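Local structure of Peptide/nickel transport system substrate-binding protein (Listeria monocytogenes serotype 1/2a, 5KZT) at residues 38-50 against 186-198. The protein binds peptides as an OppA-type extracellular solute-binding protein and probably delivers them to a membrane transporter for uptake. Sequence-based numbering, arbitrary orientation.
Sequences GLNVVNQTNEGLY and DNMLFNGPFELKD
N191 OD1 is gripped by two donors of segment 38-50. The backbone N of E47 lies 2.9 Å from N191 OD1, and N46 ND2 reaches the same oxygen from the opposite face of its plane. At the other end, N191 ND2 gives a hydrogen bond to E47 O at 3.0 Å. E47 N and O thus fix the rotation of the N191 amide. N191 CG sits between its own backbone N and carbonyl carbon (chi1 75°), which turns the amide to the E47 backbone.

The N46 amide crosses that of N191, with the planes 41° apart. Its second N-H runs almost straight (177°) to a lone pair of L189 O, 3.0 Å from N46 ND2. T45 OG1 is hydrogen-bonded to N46 OD1, so both ends of this amide are tied.

The last two carbonyls of the helix accept backbone N-H groups of the loop and strand start. T45 O accepts from G192 N at 2.9 Å and weakly from N191 N. Q44 O takes F194 N at 3.0 Å, while P193 CD packs on the same oxygen. T45 CA makes a 3.1 Å CA-H...O contact with F194 O, a buried oxygen without a hydrogen-bond partner in the model. T45 CB lies against F190 CD1, and V41 CG1 lies 4.0 Å from L196 CD2, with CD1 almost as near.

The E47 carboxylate also binds Y214 and W215, and the Q44 amide Y519 and Y521. The buried contact joins the C-terminal end of helix 36-45 to edge strand 194-197 of a mixed four-stranded sheet, in a family 5 solute-binding protein.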
# COMPACT_ATOMS: atom_id res chain seq x y z
N GLY A 38 0.70 1.76 -8.49
CA GLY A 38 -0.52 2.22 -9.08
C GLY A 38 -1.25 3.30 -8.30
O GLY A 38 -1.80 4.23 -8.89
N LEU A 39 -1.27 3.20 -6.98
CA LEU A 39 -1.95 4.23 -6.16
C LEU A 39 -1.22 5.56 -6.23
O LEU A 39 -1.85 6.62 -6.18
CB LEU A 39 -2.10 3.79 -4.71
CG LEU A 39 -3.13 2.66 -4.57
CD1 LEU A 39 -2.99 2.04 -3.20
CD2 LEU A 39 -4.56 3.12 -4.77
N ASN A 40 0.09 5.51 -6.36
CA ASN A 40 0.88 6.73 -6.56
C ASN A 40 0.59 7.36 -7.92
O ASN A 40 0.44 8.57 -8.00
CB ASN A 40 2.37 6.44 -6.43
CG ASN A 40 3.21 7.70 -6.42
OD1 ASN A 40 3.08 8.55 -5.53
ND2 ASN A 40 4.07 7.85 -7.42
N VAL A 41 0.45 6.55 -8.98
CA VAL A 41 0.05 7.08 -10.31
C VAL A 41 -1.30 7.81 -10.25
O VAL A 41 -1.39 8.99 -10.61
CB VAL A 41 0.01 5.97 -11.39
CG1 VAL A 41 -0.59 6.48 -12.71
CG2 VAL A 41 1.40 5.43 -11.66
N VAL A 42 -2.34 7.12 -9.80
CA VAL A 42 -3.66 7.74 -9.77
C VAL A 42 -3.74 8.95 -8.82
O VAL A 42 -4.57 9.85 -9.03
CB VAL A 42 -4.82 6.75 -9.49
CG1 VAL A 42 -4.86 5.66 -10.54
CG2 VAL A 42 -4.75 6.18 -8.09
N ASN A 43 -2.88 9.01 -7.80
CA ASN A 43 -2.83 10.21 -6.96
C ASN A 43 -2.38 11.49 -7.69
O ASN A 43 -2.72 12.60 -7.26
CB ASN A 43 -1.95 10.02 -5.74
CG ASN A 43 -2.23 11.06 -4.67
OD1 ASN A 43 -3.38 11.25 -4.28
ND2 ASN A 43 -1.19 11.75 -4.21
N GLN A 44 -1.63 11.35 -8.77
CA GLN A 44 -1.19 12.51 -9.56
C GLN A 44 -2.22 12.93 -10.60
O GLN A 44 -2.29 14.10 -10.99
CB GLN A 44 0.12 12.22 -10.28
CG GLN A 44 1.16 11.44 -9.49
CD GLN A 44 1.41 11.99 -8.10
OE1 GLN A 44 1.43 13.20 -7.87
NE2 GLN A 44 1.65 11.09 -7.15
N THR A 45 -2.98 11.94 -11.09
CA THR A 45 -3.85 12.10 -12.25
C THR A 45 -5.32 12.28 -11.88
O THR A 45 -6.13 12.69 -12.71
CB THR A 45 -3.70 10.90 -13.21
OG1 THR A 45 -4.11 9.71 -12.58
CG2 THR A 45 -2.26 10.72 -13.61
N ASN A 46 -5.66 11.99 -10.63
CA ASN A 46 -7.03 12.09 -10.18
C ASN A 46 -7.07 12.61 -8.77
O ASN A 46 -6.05 12.68 -8.09
CB ASN A 46 -7.68 10.72 -10.28
CG ASN A 46 -7.82 10.27 -11.72
OD1 ASN A 46 -6.95 9.59 -12.26
ND2 ASN A 46 -8.89 10.69 -12.36
N GLU A 47 -8.27 13.00 -8.34
CA GLU A 47 -8.40 13.68 -7.07
C GLU A 47 -9.79 13.46 -6.49
O GLU A 47 -10.78 13.45 -7.21
CB GLU A 47 -8.12 15.18 -7.28
CG GLU A 47 -8.12 16.04 -6.01
CD GLU A 47 -7.87 17.50 -6.32
OE1 GLU A 47 -6.69 17.91 -6.36
OE2 GLU A 47 -8.86 18.22 -6.57
N GLY A 48 -9.84 13.27 -5.17
CA GLY A 48 -11.11 13.09 -4.45
C GLY A 48 -11.54 14.34 -3.71
O GLY A 48 -11.14 15.46 -4.06
N LEU A 49 -12.35 14.13 -2.67
CA LEU A 49 -12.90 15.22 -1.86
C LEU A 49 -11.83 15.94 -1.06
O LEU A 49 -11.93 17.13 -0.86
CB LEU A 49 -13.99 14.73 -0.92
CG LEU A 49 -15.22 14.13 -1.60
CD1 LEU A 49 -16.07 13.44 -0.55
CD2 LEU A 49 -16.02 15.19 -2.33
N TYR A 50 -10.82 15.19 -0.60
CA TYR A 50 -9.72 15.71 0.19
C TYR A 50 -8.43 15.23 -0.43
O TYR A 50 -8.43 14.28 -1.19
CB TYR A 50 -9.80 15.20 1.63
CG TYR A 50 -10.81 15.93 2.51
CD1 TYR A 50 -12.18 15.76 2.34
CD2 TYR A 50 -10.38 16.80 3.52
CE1 TYR A 50 -13.09 16.44 3.14
CE2 TYR A 50 -11.29 17.47 4.31
CZ TYR A 50 -12.64 17.28 4.12
OH TYR A 50 -13.50 17.97 4.91
N ASP A 186 -4.68 5.90 -22.65
CA ASP A 186 -5.82 6.28 -23.52
C ASP A 186 -7.18 5.90 -22.96
O ASP A 186 -8.19 6.46 -23.39
CB ASP A 186 -5.73 5.64 -24.90
CG ASP A 186 -4.61 6.18 -25.73
OD1 ASP A 186 -4.16 7.32 -25.50
OD2 ASP A 186 -4.19 5.45 -26.65
N ASN A 187 -7.21 4.92 -22.06
CA ASN A 187 -8.45 4.44 -21.45
C ASN A 187 -8.67 4.91 -20.00
O ASN A 187 -9.35 4.24 -19.22
CB ASN A 187 -8.51 2.92 -21.56
CG ASN A 187 -8.73 2.47 -22.99
OD1 ASN A 187 -8.24 3.09 -23.93
ND2 ASN A 187 -9.49 1.40 -23.15
N MET A 188 -8.10 6.06 -19.67
CA MET A 188 -8.31 6.74 -18.41
C MET A 188 -8.77 8.17 -18.66
O MET A 188 -8.44 8.76 -19.70
CB MET A 188 -6.99 6.80 -17.63
CG MET A 188 -6.34 5.45 -17.33
SD MET A 188 -4.67 5.62 -16.67
CE MET A 188 -5.11 6.33 -15.08
N LEU A 189 -9.54 8.71 -17.72
CA LEU A 189 -9.86 10.14 -17.62
C LEU A 189 -9.28 10.75 -16.34
O LEU A 189 -9.22 10.10 -15.30
CB LEU A 189 -11.37 10.40 -17.61
CG LEU A 189 -12.20 10.60 -18.87
CD1 LEU A 189 -13.58 11.11 -18.47
CD2 LEU A 189 -11.53 11.52 -19.89
N PHE A 190 -8.91 12.02 -16.42
CA PHE A 190 -8.12 12.68 -15.39
C PHE A 190 -8.87 13.89 -14.82
O PHE A 190 -9.51 14.64 -15.56
CB PHE A 190 -6.76 13.10 -15.97
CG PHE A 190 -6.13 12.02 -16.81
CD1 PHE A 190 -5.76 10.80 -16.23
CD2 PHE A 190 -5.96 12.19 -18.19
CE1 PHE A 190 -5.19 9.78 -17.01
CE2 PHE A 190 -5.41 11.17 -18.97
CZ PHE A 190 -5.03 9.97 -18.39
N ASN A 191 -8.81 14.04 -13.50
CA ASN A 191 -9.32 15.24 -12.84
C ASN A 191 -8.32 15.78 -11.83
O ASN A 191 -8.68 16.59 -10.99
CB ASN A 191 -10.69 14.99 -12.19
CG ASN A 191 -10.61 14.18 -10.90
OD1 ASN A 191 -9.84 13.24 -10.79
ND2 ASN A 191 -11.42 14.55 -9.91
N GLY A 192 -7.06 15.36 -11.94
CA GLY A 192 -6.02 15.75 -11.00
C GLY A 192 -5.02 16.69 -11.65
O GLY A 192 -5.23 17.13 -12.78
N PRO A 193 -3.93 17.01 -10.94
CA PRO A 193 -2.90 17.93 -11.48
C PRO A 193 -2.27 17.54 -12.81
O PRO A 193 -1.84 18.42 -13.57
CB PRO A 193 -1.85 17.99 -10.37
CG PRO A 193 -2.58 17.62 -9.13
CD PRO A 193 -3.72 16.73 -9.51
N PHE A 194 -2.18 16.23 -13.08
CA PHE A 194 -1.50 15.71 -14.25
C PHE A 194 -2.40 14.77 -15.05
O PHE A 194 -3.33 14.17 -14.52
CB PHE A 194 -0.22 15.00 -13.81
CG PHE A 194 0.76 15.90 -13.11
CD1 PHE A 194 1.62 16.70 -13.83
CD2 PHE A 194 0.81 15.95 -11.73
CE1 PHE A 194 2.52 17.56 -13.19
CE2 PHE A 194 1.69 16.82 -11.08
CZ PHE A 194 2.56 17.61 -11.81
N GLU A 195 -2.16 14.72 -16.36
CA GLU A 195 -2.65 13.65 -17.20
C GLU A 195 -1.54 12.59 -17.34
O GLU A 195 -0.36 12.95 -17.36
CB GLU A 195 -2.92 14.19 -18.59
CG GLU A 195 -3.93 15.30 -18.63
CD GLU A 195 -4.31 15.65 -20.05
OE1 GLU A 195 -3.47 16.22 -20.78
OE2 GLU A 195 -5.46 15.33 -20.43
N LEU A 196 -1.93 11.32 -17.47
CA LEU A 196 -1.01 10.23 -17.80
C LEU A 196 -0.95 10.05 -19.31
O LEU A 196 -1.97 10.05 -19.97
CB LEU A 196 -1.40 8.91 -17.13
CG LEU A 196 -0.38 7.77 -17.11
CD1 LEU A 196 0.80 8.11 -16.20
CD2 LEU A 196 -0.99 6.46 -16.65
N LYS A 197 0.27 9.92 -19.84
CA LYS A 197 0.51 9.67 -21.26
C LYS A 197 1.53 8.55 -21.38
O LYS A 197 2.26 8.27 -20.43
CB LYS A 197 1.10 10.90 -21.96
CG LYS A 197 0.23 12.14 -21.98
CD LYS A 197 -0.99 11.96 -22.89
CE LYS A 197 -1.79 13.25 -23.03
NZ LYS A 197 -3.25 12.98 -22.94
N ASP A 198 1.56 7.94 -22.56
CA ASP A 198 2.61 7.01 -22.99
C ASP A 198 2.63 5.67 -22.25
O ASP A 198 3.60 4.94 -22.37
CB ASP A 198 4.01 7.66 -22.89
CG ASP A 198 4.08 9.00 -23.61
OD1 ASP A 198 3.64 9.07 -24.76
OD2 ASP A 198 4.58 9.97 -23.03